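Side-chain contacts in exopolysaccharide biosynthesis protein (Pantoea stewartii subsp. stewartii DC283, PDB 6TGF), which is a glycan biofilm-modifying enzyme with a bacteriophage tailspike-like parallel beta-helix fold, probably acting as a hydrolase: residues Pro49-Glu54 with Gly69-Gly74; Thr139-Pro144 with Arg180-Gly185; Ser296-Asn301 with Phe305-Ile310. One frame throughout, in Å; residues are numbered along the deposited sequence.

In the fold
Contacts 1 and 2 are neighbours in the N-terminal region, with centres about 10 Å apart. L51 CD2 of contact 1 lies 3.6 Å from L182 CD2 of contact 2, so the two apolar clusters join. Both reach strand 129-134. The side chains of L51 and L182 also each lie about 4 Å from bound tetraethylene glycol, probably from the crystallisation liquor. Contact 3 lies in the parallel beta-helix. Its centre is about 47 Å from that of contact 1 and about 43 Å from that of contact 2. It touches neither, and its nearest atoms to contact 2 are about 29 Å away.

Contact 1: residues Pro49-Glu54 with Gly69-Gly74; sequences PILTPE and GKLWIG
L51 and L71 meet tip to tip between two antiparallel beta-sheets of the head-binding region. Strand 48-51 forms an outer strand of one sheet within this chain, and strand 69-74 belongs to the other. The chain turns a corner at I50, where I50 and L51 form a classic beta bulge opposite L122. Both side chains of the bulge point toward 69-74.

The side chain of L51 can be followed outward. CB leaves the backbone toward the other strand but stays well short of it. CG, anti to the carbonyl carbon (chi1 -61°), makes no approach to 69-74 either, but this torsion sends the branches toward L71. The branches then part. CD1 continues the extended chain, anti to CA (chi2 169°), and meets L71 CD2 at 3.9 Å. CD2 turns off to L182 in the loop after helix 173-176. One leucine thus joins two separate parts of the chain.

L71 also packs on M130, I105 and L107, so the leucine pair is buried. T52 and E54 lie beyond the apolar part. T52 OG1 donates to E54 OE1 at 2.9 Å; OE1 receives the bond on its lone pair away from E54 OE2.

I50 and I73 make the second half of the contact. They also reach toward each other. I50 packs on A124 of its own sheet as well, and I73 on M130 of the other. The end methyl of I50 settles beside both branches of I73: I50 CD1 is 4.0 Å from I73 CD1 and 4.0 Å from I73 CG2.

Contact 2: residues Thr139-Pro144 with Arg180-Gly185; sequences TVFNIP and RPLFEG
F183 turns an edge of its ring toward the face of F141 in an offset edge-to-face pair. The ring centroids are 5.8 Å apart and the planes meet at 67°. The closest carbons are F141 CE1 and F183 CE2, at 3.9 Å. I143 packs on the F183 ring. I143 CD1 lies 3.4 Å from F183 CD2 and also approaches F183 CG and CE2. F183 sits with CG between its backbone N and carbonyl carbon (chi1 49°), and this swings the ring across to the strand.

These three side chains make the dense part. The contact thins at L182, where a single approach remains: L182 CD1 is 4.1 Å from F141 CZ. F141 and I143 face the loop, while N142 and P144 are exposed to solvent.

The contact joins the head-binding region to the loop between helix 173-176 and strand 187-190. Strand 139-143 is an outer strand of its sheet within this chain, and V140 and F141 form a classic beta bulge opposite L132. In segment 180-185, E184 bonds to S207 and F208, and its backbone to V146. The touching side chains meet by apolar and aromatic packing alone, so their contact probably depends on fit and on shielding hydrocarbon from water.

Contact 3: residues Ser296-Asn301 with Phe305-Ile310; sequences SGAMVN and FPATTI
T308 reaches across to the backbone of G297 and A298. Its hydroxyl accepts the backbone N-H of A298, with A298 N to T308 OG1 at 3.0 Å. The bond is nearly straight, at 173°.

The rotamer of T308 explains both of its roles. OG1 is anti to the carbonyl carbon (chi1 -59°) and faces A298. CG2 is anti to the backbone N and lies 4.0 Å from G297 CA. The branched side chain thus rests on the glycine, and T308 CB comes to 3.7 Å from G297 CA. G297 has no side chain to keep the threonine at a distance. The same hydroxyl also bonds to the carbonyl O of P274, so OG1 is held from two parts of the chain.

The two alanines make the apolar part. A298 CB meets A307 CB at 4.0 Å. Beyond A298 the chain bends in an inverse gamma turn centred on M299, with a weak bond from V300 N to A298 O. M299 takes no part in the contact; it packs on Q272 and on N301 of the second subunit. F305 meets W326 of the third subunit edge to face.

The contact closes a short connection in the parallel beta-helix, between strands 290-296 and 308-311. Strands 271-272 and 276-279 pair with these on one side, and strands 327-330 and 332-335 on the other.

Contact 1: residues Pro49-Glu54 with Gly69-Gly74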
ATOM      1  N   PRO B  49     -48.737  37.861 -13.633  1.00 38.71           N
ATOM      2  CA  PRO B  49     -48.238  38.594 -12.471  1.00 38.29           C
ATOM      3  C   PRO B  49     -46.719  38.804 -12.581  1.00 37.97           C
ATOM      4  O   PRO B  49     -45.994  37.829 -12.480  1.00 37.94           O
ATOM      5  CB  PRO B  49     -48.599  37.699 -11.272  1.00 38.19           C
ATOM      6  CG  PRO B  49     -49.660  36.756 -11.803  1.00 38.42           C
ATOM      7  CD  PRO B  49     -49.313  36.559 -13.262  1.00 38.69           C
ATOM      8  N   ILE B  50     -46.284  40.048 -12.816  1.00 37.71           N
ATOM      9  CA  ILE B  50     -44.847  40.424 -12.988  1.00 37.60           C
ATOM     10  C   ILE B  50     -44.250  40.794 -11.625  1.00 37.33           C
ATOM     11  O   ILE B  50     -43.020  40.664 -11.476  1.00 37.41           O
ATOM     12  CB  ILE B  50     -44.663  41.553 -14.028  1.00 37.80           C
ATOM     13  CG1 ILE B  50     -45.345  42.862 -13.618  1.00 37.77           C
ATOM     14  CG2 ILE B  50     -45.120  41.093 -15.405  1.00 37.96           C
ATOM     15  CD1 ILE B  50     -44.755  44.091 -14.274  1.00 37.78           C
ATOM     16  N   LEU B  51     -45.081  41.254 -10.681  1.00 37.16           N
ATOM     17  CA  LEU B  51     -44.670  41.629  -9.300  1.00 36.92           C
ATOM     18  C   LEU B  51     -45.753  41.191  -8.306  1.00 36.75           C
ATOM     19  O   LEU B  51     -46.938  41.483  -8.556  1.00 36.70           O
ATOM     20  CB  LEU B  51     -44.438  43.142  -9.236  1.00 37.04           C
ATOM     21  CG  LEU B  51     -43.337  43.684 -10.147  1.00 37.16           C
ATOM     22  CD1 LEU B  51     -43.378  45.203 -10.201  1.00 37.31           C
ATOM     23  CD2 LEU B  51     -41.965  43.204  -9.694  1.00 37.19           C
ATOM     24  N   THR B  52     -45.343  40.521  -7.224  1.00 36.72           N
ATOM     25  CA  THR B  52     -46.216  39.944  -6.164  1.00 36.81           C
ATOM     26  C   THR B  52     -45.695  40.409  -4.805  1.00 36.92           C
ATOM     27  O   THR B  52     -44.665  41.079  -4.745  1.00 36.90           O
ATOM     28  CB  THR B  52     -46.266  38.416  -6.302  1.00 36.72           C
ATOM     29  OG1 THR B  52     -44.959  37.908  -6.034  1.00 36.71           O
ATOM     30  CG2 THR B  52     -46.727  37.960  -7.669  1.00 36.66           C
ATOM     31  N   PRO B  53     -46.377  40.096  -3.675  1.00 37.10           N
ATOM     32  CA  PRO B  53     -45.880  40.467  -2.348  1.00 37.31           C
ATOM     33  C   PRO B  53     -44.454  39.953  -2.089  1.00 37.55           C
ATOM     34  O   PRO B  53     -43.704  40.634  -1.415  1.00 37.29           O
ATOM     35  CB  PRO B  53     -46.883  39.806  -1.389  1.00 37.36           C
ATOM     36  CG  PRO B  53     -48.152  39.693  -2.204  1.00 37.27           C
ATOM     37  CD  PRO B  53     -47.664  39.386  -3.604  1.00 37.13           C
ATOM     38  N   GLU B  54     -44.121  38.783  -2.647  1.00 38.18           N
ATOM     39  CA  GLU B  54     -42.785  38.130  -2.550  1.00 38.77           C
ATOM     40  C   GLU B  54     -41.687  39.084  -3.040  1.00 39.11           C
ATOM     41  O   GLU B  54     -40.563  38.985  -2.519  1.00 39.34           O
ATOM     42  CB  GLU B  54     -42.752  36.828  -3.358  1.00 38.79           C
ATOM     43  CG  GLU B  54     -43.447  35.659  -2.675  1.00 38.84           C
ATOM     44  CD  GLU B  54     -44.957  35.607  -2.834  1.00 39.15           C
ATOM     45  OE1 GLU B  54     -45.470  36.131  -3.843  1.00 39.23           O
ATOM     46  OE2 GLU B  54     -45.622  35.036  -1.945  1.00 39.64           O
ATOM     47  N   GLY B  69     -40.520  56.807  -4.314  1.00 49.37           N
ATOM     48  CA  GLY B  69     -40.227  57.039  -5.740  1.00 48.86           C
ATOM     49  C   GLY B  69     -41.370  56.647  -6.656  1.00 47.92           C
ATOM     50  O   GLY B  69     -42.526  56.621  -6.190  1.00 47.04           O
ATOM     51  N   LYS B  70     -41.044  56.362  -7.921  1.00 47.68           N
ATOM     52  CA  LYS B  70     -42.015  56.139  -9.025  1.00 47.43           C
ATOM     53  C   LYS B  70     -41.565  54.947  -9.876  1.00 46.58           C
ATOM     54  O   LYS B  70     -40.386  54.925 -10.276  1.00 46.58           O
ATOM     55  CB  LYS B  70     -42.128  57.398  -9.891  1.00 48.06           C
ATOM     56  CG  LYS B  70     -42.345  58.702  -9.131  1.00 48.67           C
ATOM     57  CD  LYS B  70     -43.430  59.573  -9.724  1.00 49.02           C
ATOM     58  CE  LYS B  70     -43.249  61.046  -9.426  1.00 49.59           C
ATOM     59  NZ  LYS B  70     -44.358  61.848  -9.996  1.00 49.73           N
ATOM     60  N   LEU B  71     -42.481  54.010 -10.148  1.00 45.68           N
ATOM     61  CA  LEU B  71     -42.242  52.786 -10.961  1.00 44.95           C
ATOM     62  C   LEU B  71     -42.947  52.931 -12.316  1.00 44.47           C
ATOM     63  O   LEU B  71     -44.134  53.316 -12.331  1.00 44.18           O
ATOM     64  CB  LEU B  71     -42.755  51.568 -10.185  1.00 44.51           C
ATOM     65  CG  LEU B  71     -42.650  50.219 -10.900  1.00 44.34           C
ATOM     66  CD1 LEU B  71     -41.198  49.847 -11.164  1.00 44.39           C
ATOM     67  CD2 LEU B  71     -43.338  49.128 -10.095  1.00 44.06           C
ATOM     68  N   TRP B  72     -42.228  52.634 -13.404  1.00 44.18           N
ATOM     69  CA  TRP B  72     -42.734  52.623 -14.804  1.00 43.96           C
ATOM     70  C   TRP B  72     -42.633  51.201 -15.367  1.00 43.44           C
ATOM     71  O   TRP B  72     -41.572  50.577 -15.194  1.00 43.17           O
ATOM     72  CB  TRP B  72     -41.942  53.604 -15.678  1.00 44.43           C
ATOM     73  CG  TRP B  72     -42.283  55.051 -15.497  1.00 44.63           C
ATOM     74  CD1 TRP B  72     -43.251  55.756 -16.150  1.00 44.89           C
ATOM     75  CD2 TRP B  72     -41.620  55.989 -14.632  1.00 44.75           C
ATOM     76  NE1 TRP B  72     -43.245  57.063 -15.744  1.00 45.02           N
ATOM     77  CE2 TRP B  72     -42.254  57.238 -14.814  1.00 44.97           C
ATOM     78  CE3 TRP B  72     -40.562  55.897 -13.720  1.00 44.90           C
ATOM     79  CZ2 TRP B  72     -41.869  58.378 -14.112  1.00 45.20           C
ATOM     80  CZ3 TRP B  72     -40.178  57.026 -13.031  1.00 45.18           C
ATOM     81  CH2 TRP B  72     -40.823  58.248 -13.225  1.00 45.31           C
ATOM     82  N   ILE B  73     -43.700  50.723 -16.014  1.00 43.25           N
ATOM     83  CA  ILE B  73     -43.727  49.460 -16.810  1.00 43.19           C
ATOM     84  C   ILE B  73     -44.028  49.847 -18.262  1.00 43.58           C
ATOM     85  O   ILE B  73     -45.176  50.244 -18.538  1.00 43.64           O
ATOM     86  CB  ILE B  73     -44.765  48.460 -16.257  1.00 42.86           C
ATOM     87  CG1 ILE B  73     -44.750  48.381 -14.727  1.00 42.57           C
ATOM     88  CG2 ILE B  73     -44.586  47.090 -16.896  1.00 42.81           C
ATOM     89  CD1 ILE B  73     -43.466  47.843 -14.140  1.00 42.53           C
ATOM     90  N   GLY B  74     -43.028  49.755 -19.143  1.00 44.23           N
ATOM     91  CA  GLY B  74     -43.114  50.212 -20.545  1.00 44.74           C
ATOM     92  C   GLY B  74     -42.903  49.081 -21.535  1.00 45.01           C
ATOM     93  O   GLY B  74     -42.589  47.957 -21.097  1.00 44.77           O
TER

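Contact 2: residues Thr139-Pro144 with Arg180-Gly185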
ATOM      1  N   THR B 139     -32.597  58.016 -11.161  1.00 56.86           N
ATOM      2  CA  THR B 139     -32.937  56.661 -11.673  1.00 55.93           C
ATOM      3  C   THR B 139     -32.166  55.603 -10.874  1.00 55.30           C
ATOM      4  O   THR B 139     -30.936  55.750 -10.739  1.00 55.06           O
ATOM      5  CB  THR B 139     -32.643  56.526 -13.172  1.00 55.98           C
ATOM      6  OG1 THR B 139     -31.323  57.006 -13.417  1.00 56.45           O
ATOM      7  CG2 THR B 139     -33.628  57.280 -14.036  1.00 56.03           C
ATOM      8  N   VAL B 140     -32.876  54.588 -10.371  1.00 54.61           N
ATOM      9  CA  VAL B 140     -32.297  53.388  -9.695  1.00 54.30           C
ATOM     10  C   VAL B 140     -32.021  52.341 -10.780  1.00 54.23           C
ATOM     11  O   VAL B 140     -30.863  51.889 -10.884  1.00 54.38           O
ATOM     12  CB  VAL B 140     -33.231  52.844  -8.594  1.00 53.81           C
ATOM     13  CG1 VAL B 140     -32.577  51.725  -7.796  1.00 53.70           C
ATOM     14  CG2 VAL B 140     -33.714  53.943  -7.658  1.00 53.80           C
ATOM     15  N   PHE B 141     -33.053  51.979 -11.553  1.00 54.22           N
ATOM     16  CA  PHE B 141     -32.958  51.165 -12.795  1.00 54.13           C
ATOM     17  C   PHE B 141     -33.407  51.998 -13.998  1.00 53.66           C
ATOM     18  O   PHE B 141     -34.170  52.968 -13.821  1.00 53.08           O
ATOM     19  CB  PHE B 141     -33.871  49.934 -12.783  1.00 54.49           C
ATOM     20  CG  PHE B 141     -33.931  49.137 -11.506  1.00 54.90           C
ATOM     21  CD1 PHE B 141     -32.871  48.333 -11.120  1.00 55.50           C
ATOM     22  CD2 PHE B 141     -35.078  49.139 -10.727  1.00 55.01           C
ATOM     23  CE1 PHE B 141     -32.943  47.581  -9.957  1.00 55.65           C
ATOM     24  CE2 PHE B 141     -35.149  48.387  -9.565  1.00 55.28           C
ATOM     25  CZ  PHE B 141     -34.082  47.609  -9.182  1.00 55.54           C
ATOM     26  N   ASN B 142     -32.954  51.596 -15.187  1.00 53.56           N
ATOM     27  CA  ASN B 142     -33.545  51.970 -16.500  1.00 53.32           C
ATOM     28  C   ASN B 142     -33.298  50.808 -17.468  1.00 53.05           C
ATOM     29  O   ASN B 142     -32.314  50.865 -18.230  1.00 53.38           O
ATOM     30  CB  ASN B 142     -32.995  53.301 -17.021  1.00 53.74           C
ATOM     31  CG  ASN B 142     -33.675  53.764 -18.293  1.00 53.92           C
ATOM     32  OD1 ASN B 142     -34.787  53.339 -18.604  1.00 53.43           O
ATOM     33  ND2 ASN B 142     -33.020  54.644 -19.030  1.00 54.43           N
ATOM     34  N   ILE B 143     -34.153  49.784 -17.407  1.00 52.67           N
ATOM     35  CA  ILE B 143     -34.000  48.502 -18.158  1.00 52.67           C
ATOM     36  C   ILE B 143     -34.972  48.515 -19.336  1.00 52.90           C
ATOM     37  O   ILE B 143     -36.185  48.534 -19.137  1.00 52.19           O
ATOM     38  CB  ILE B 143     -34.226  47.295 -17.226  1.00 52.30           C
ATOM     39  CG1 ILE B 143     -33.291  47.340 -16.014  1.00 52.22           C
ATOM     40  CG2 ILE B 143     -34.091  45.986 -17.993  1.00 52.28           C
ATOM     41  CD1 ILE B 143     -33.736  46.477 -14.856  1.00 51.88           C
ATOM     42  N   PRO B 144     -34.470  48.498 -20.593  1.00 53.70           N
ATOM     43  CA  PRO B 144     -35.335  48.562 -21.771  1.00 54.02           C
ATOM     44  C   PRO B 144     -36.067  47.241 -22.054  1.00 53.96           C
ATOM     45  O   PRO B 144     -37.092  47.278 -22.701  1.00 54.06           O
ATOM     46  CB  PRO B 144     -34.355  48.903 -22.903  1.00 54.43           C
ATOM     47  CG  PRO B 144     -33.050  48.279 -22.460  1.00 54.43           C
ATOM     48  CD  PRO B 144     -33.045  48.405 -20.950  1.00 54.06           C
ATOM     49  N   ARG B 180     -40.811  35.938  -8.331  1.00 34.87           N
ATOM     50  CA  ARG B 180     -40.439  36.240  -9.740  1.00 35.14           C
ATOM     51  C   ARG B 180     -39.261  37.212  -9.728  1.00 35.26           C
ATOM     52  O   ARG B 180     -39.300  38.212  -9.014  1.00 35.29           O
ATOM     53  CB  ARG B 180     -41.628  36.825 -10.509  1.00 35.38           C
ATOM     54  CG  ARG B 180     -41.285  37.321 -11.908  1.00 35.65           C
ATOM     55  CD  ARG B 180     -42.510  37.690 -12.721  1.00 35.89           C
ATOM     56  NE  ARG B 180     -42.875  36.652 -13.677  1.00 36.04           N
ATOM     57  CZ  ARG B 180     -42.684  36.710 -14.993  1.00 36.25           C
ATOM     58  NH1 ARG B 180     -42.129  37.770 -15.553  1.00 36.51           N
ATOM     59  NH2 ARG B 180     -43.060  35.697 -15.754  1.00 36.48           N
ATOM     60  N   PRO B 181     -38.173  36.946 -10.491  1.00 35.37           N
ATOM     61  CA  PRO B 181     -37.084  37.912 -10.637  1.00 35.57           C
ATOM     62  C   PRO B 181     -37.580  39.248 -11.208  1.00 35.98           C
ATOM     63  O   PRO B 181     -38.504  39.236 -12.002  1.00 35.80           O
ATOM     64  CB  PRO B 181     -36.108  37.246 -11.620  1.00 35.62           C
ATOM     65  CG  PRO B 181     -36.437  35.767 -11.559  1.00 35.40           C
ATOM     66  CD  PRO B 181     -37.912  35.695 -11.222  1.00 35.32           C
ATOM     67  N   LEU B 182     -36.963  40.358 -10.790  1.00 36.60           N
ATOM     68  CA  LEU B 182     -37.263  41.723 -11.306  1.00 37.14           C
ATOM     69  C   LEU B 182     -36.911  41.787 -12.796  1.00 37.61           C
ATOM     70  O   LEU B 182     -37.698  42.378 -13.562  1.00 37.80           O
ATOM     71  CB  LEU B 182     -36.467  42.766 -10.514  1.00 37.38           C
ATOM     72  CG  LEU B 182     -36.999  43.094  -9.120  1.00 37.49           C
ATOM     73  CD1 LEU B 182     -36.078  44.074  -8.411  1.00 37.70           C
ATOM     74  CD2 LEU B 182     -38.414  43.651  -9.186  1.00 37.57           C
ATOM     75  N   PHE B 183     -35.773  41.196 -13.174  1.00 38.07           N
ATOM     76  CA  PHE B 183     -35.233  41.184 -14.559  1.00 38.60           C
ATOM     77  C   PHE B 183     -34.303  39.979 -14.749  1.00 38.95           C
ATOM     78  O   PHE B 183     -33.926  39.336 -13.748  1.00 39.10           O
ATOM     79  CB  PHE B 183     -34.503  42.498 -14.847  1.00 38.82           C
ATOM     80  CG  PHE B 183     -33.507  42.905 -13.791  1.00 38.80           C
ATOM     81  CD1 PHE B 183     -32.219  42.392 -13.792  1.00 38.86           C
ATOM     82  CD2 PHE B 183     -33.857  43.800 -12.792  1.00 38.72           C
ATOM     83  CE1 PHE B 183     -31.305  42.765 -12.819  1.00 38.87           C
ATOM     84  CE2 PHE B 183     -32.940  44.174 -11.820  1.00 38.79           C
ATOM     85  CZ  PHE B 183     -31.667  43.654 -11.834  1.00 38.86           C
ATOM     86  N   GLU B 184     -33.952  39.691 -16.006  1.00 39.49           N
ATOM     87  CA  GLU B 184     -33.004  38.614 -16.402  1.00 39.81           C
ATOM     88  C   GLU B 184     -31.617  38.945 -15.835  1.00 39.86           C
ATOM     89  O   GLU B 184     -31.053  39.992 -16.221  1.00 39.96           O
ATOM     90  CB  GLU B 184     -32.963  38.479 -17.927  1.00 40.34           C
ATOM     91  CG  GLU B 184     -32.086  37.341 -18.425  1.00 40.60           C
ATOM     92  CD  GLU B 184     -32.619  35.946 -18.149  1.00 40.56           C
ATOM     93  OE1 GLU B 184     -33.849  35.755 -18.226  1.00 40.76           O
ATOM     94  OE2 GLU B 184     -31.801  35.052 -17.860  1.00 40.52           O
ATOM     95  N   GLY B 185     -31.102  38.089 -14.946  1.00 39.56           N
ATOM     96  CA  GLY B 185     -29.770  38.229 -14.327  1.00 39.67           C
ATOM     97  C   GLY B 185     -29.828  38.894 -12.963  1.00 39.66           C
ATOM     98  O   GLY B 185     -28.749  39.143 -12.391  1.00 39.77           O
TER

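Contact 3: residues Ser296-Asn301 with Phe305-Ile310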
ATOM      1  N   SER B 296     -19.995   9.697  -1.060  1.00 43.94           N
ATOM      2  CA  SER B 296     -18.910  10.014  -0.095  1.00 43.93           C
ATOM      3  C   SER B 296     -19.448  10.869   1.056  1.00 44.45           C
ATOM      4  O   SER B 296     -20.300  11.743   0.800  1.00 44.15           O
ATOM      5  CB  SER B 296     -17.762  10.696  -0.791  1.00 43.80           C
ATOM      6  OG  SER B 296     -16.628  10.775   0.061  1.00 43.74           O
ATOM      7  N   GLY B 297     -18.960  10.611   2.273  1.00 45.33           N
ATOM      8  CA  GLY B 297     -19.169  11.469   3.456  1.00 46.45           C
ATOM      9  C   GLY B 297     -18.129  12.572   3.524  1.00 47.69           C
ATOM     10  O   GLY B 297     -17.235  12.592   2.654  1.00 47.89           O
ATOM     11  N   ALA B 298     -18.236  13.451   4.526  1.00 49.52           N
ATOM     12  CA  ALA B 298     -17.388  14.652   4.721  1.00 51.08           C
ATOM     13  C   ALA B 298     -15.929  14.335   4.369  1.00 52.74           C
ATOM     14  O   ALA B 298     -15.313  13.519   5.083  1.00 52.99           O
ATOM     15  CB  ALA B 298     -17.511  15.141   6.143  1.00 51.19           C
ATOM     16  N   MET B 299     -15.408  14.959   3.306  1.00 54.86           N
ATOM     17  CA  MET B 299     -14.018  14.767   2.808  1.00 56.59           C
ATOM     18  C   MET B 299     -13.048  15.553   3.698  1.00 58.06           C
ATOM     19  O   MET B 299     -12.620  16.654   3.293  1.00 58.37           O
ATOM     20  CB  MET B 299     -13.872  15.229   1.353  1.00 57.05           C
ATOM     21  CG  MET B 299     -14.513  14.286   0.351  1.00 57.30           C
ATOM     22  SD  MET B 299     -14.299  14.826  -1.366  1.00 57.86           S
ATOM     23  CE  MET B 299     -15.273  16.332  -1.372  1.00 57.59           C
ATOM     24  N   VAL B 300     -12.737  15.004   4.877  1.00 59.77           N
ATOM     25  CA  VAL B 300     -11.679  15.499   5.809  1.00 61.54           C
ATOM     26  C   VAL B 300     -10.939  14.271   6.350  1.00 62.75           C
ATOM     27  O   VAL B 300     -11.620  13.283   6.694  1.00 62.84           O
ATOM     28  CB  VAL B 300     -12.263  16.357   6.949  1.00 61.87           C
ATOM     29  CG1 VAL B 300     -11.183  17.173   7.647  1.00 62.27           C
ATOM     30  CG2 VAL B 300     -13.389  17.263   6.475  1.00 61.70           C
ATOM     31  N   ASN B 301      -9.604  14.330   6.421  1.00 64.44           N
ATOM     32  CA  ASN B 301      -8.729  13.159   6.709  1.00 65.37           C
ATOM     33  C   ASN B 301      -8.869  12.746   8.182  1.00 66.20           C
ATOM     34  O   ASN B 301      -7.972  13.070   8.987  1.00 67.07           O
ATOM     35  CB  ASN B 301      -7.269  13.405   6.301  1.00 65.88           C
ATOM     36  CG  ASN B 301      -6.644  14.636   6.925  1.00 66.57           C
ATOM     37  OD1 ASN B 301      -6.281  14.633   8.098  1.00 66.89           O
ATOM     38  ND2 ASN B 301      -6.485  15.687   6.137  1.00 66.83           N
ATOM     39  N   PHE B 305     -12.683   7.273  12.327  1.00 52.26           N
ATOM     40  CA  PHE B 305     -14.151   7.498  12.365  1.00 50.21           C
ATOM     41  C   PHE B 305     -14.539   8.578  11.360  1.00 47.90           C
ATOM     42  O   PHE B 305     -14.198   9.745  11.538  1.00 47.85           O
ATOM     43  CB  PHE B 305     -14.586   7.828  13.793  1.00 50.66           C
ATOM     44  CG  PHE B 305     -14.294   6.716  14.768  1.00 51.15           C
ATOM     45  CD1 PHE B 305     -15.068   5.567  14.786  1.00 51.01           C
ATOM     46  CD2 PHE B 305     -13.220   6.797  15.639  1.00 51.57           C
ATOM     47  CE1 PHE B 305     -14.789   4.536  15.672  1.00 51.28           C
ATOM     48  CE2 PHE B 305     -12.943   5.764  16.523  1.00 51.72           C
ATOM     49  CZ  PHE B 305     -13.728   4.636  16.539  1.00 51.62           C
ATOM     50  N   PRO B 306     -15.241   8.208  10.263  1.00 45.36           N
ATOM     51  CA  PRO B 306     -15.845   9.187   9.359  1.00 44.30           C
ATOM     52  C   PRO B 306     -16.787  10.162  10.080  1.00 43.34           C
ATOM     53  O   PRO B 306     -17.398   9.769  11.059  1.00 43.81           O
ATOM     54  CB  PRO B 306     -16.640   8.330   8.363  1.00 44.19           C
ATOM     55  CG  PRO B 306     -15.952   6.982   8.389  1.00 44.35           C
ATOM     56  CD  PRO B 306     -15.447   6.824   9.808  1.00 44.78           C
ATOM     57  N   ALA B 307     -16.891  11.393   9.569  1.00 41.91           N
ATOM     58  CA  ALA B 307     -17.699  12.492  10.149  1.00 41.10           C
ATOM     59  C   ALA B 307     -19.139  12.447   9.619  1.00 40.00           C
ATOM     60  O   ALA B 307     -19.927  13.332  10.004  1.00 40.29           O
ATOM     61  CB  ALA B 307     -17.046  13.819   9.851  1.00 41.22           C
ATOM     62  N   THR B 308     -19.474  11.463   8.776  1.00 38.60           N
ATOM     63  CA  THR B 308     -20.838  11.249   8.221  1.00 37.72           C
ATOM     64  C   THR B 308     -21.338   9.855   8.616  1.00 37.02           C
ATOM     65  O   THR B 308     -20.643   8.868   8.299  1.00 36.49           O
ATOM     66  CB  THR B 308     -20.855  11.428   6.697  1.00 37.40           C
ATOM     67  OG1 THR B 308     -20.405  12.752   6.407  1.00 37.36           O
ATOM     68  CG2 THR B 308     -22.225  11.213   6.090  1.00 37.29           C
ATOM     69  N   THR B 309     -22.501   9.791   9.273  1.00 36.57           N
ATOM     70  CA  THR B 309     -23.211   8.535   9.635  1.00 36.35           C
ATOM     71  C   THR B 309     -24.529   8.458   8.854  1.00 36.10           C
ATOM     72  O   THR B 309     -25.314   9.423   8.929  1.00 36.07           O
ATOM     73  CB  THR B 309     -23.452   8.440  11.146  1.00 36.43           C
ATOM     74  OG1 THR B 309     -22.181   8.447  11.795  1.00 36.28           O
ATOM     75  CG2 THR B 309     -24.217   7.197  11.548  1.00 36.53           C
ATOM     76  N   ILE B 310     -24.746   7.359   8.127  1.00 35.92           N
ATOM     77  CA  ILE B 310     -26.056   7.013   7.501  1.00 36.11           C
ATOM     78  C   ILE B 310     -26.814   6.113   8.479  1.00 36.48           C
ATOM     79  O   ILE B 310     -26.176   5.251   9.114  1.00 36.61           O
ATOM     80  CB  ILE B 310     -25.880   6.355   6.115  1.00 35.90           C
ATOM     81  CG1 ILE B 310     -25.501   7.391   5.053  1.00 35.66           C
ATOM     82  CG2 ILE B 310     -27.129   5.578   5.715  1.00 35.98           C
ATOM     83  CD1 ILE B 310     -24.974   6.796   3.767  1.00 35.54           C
TER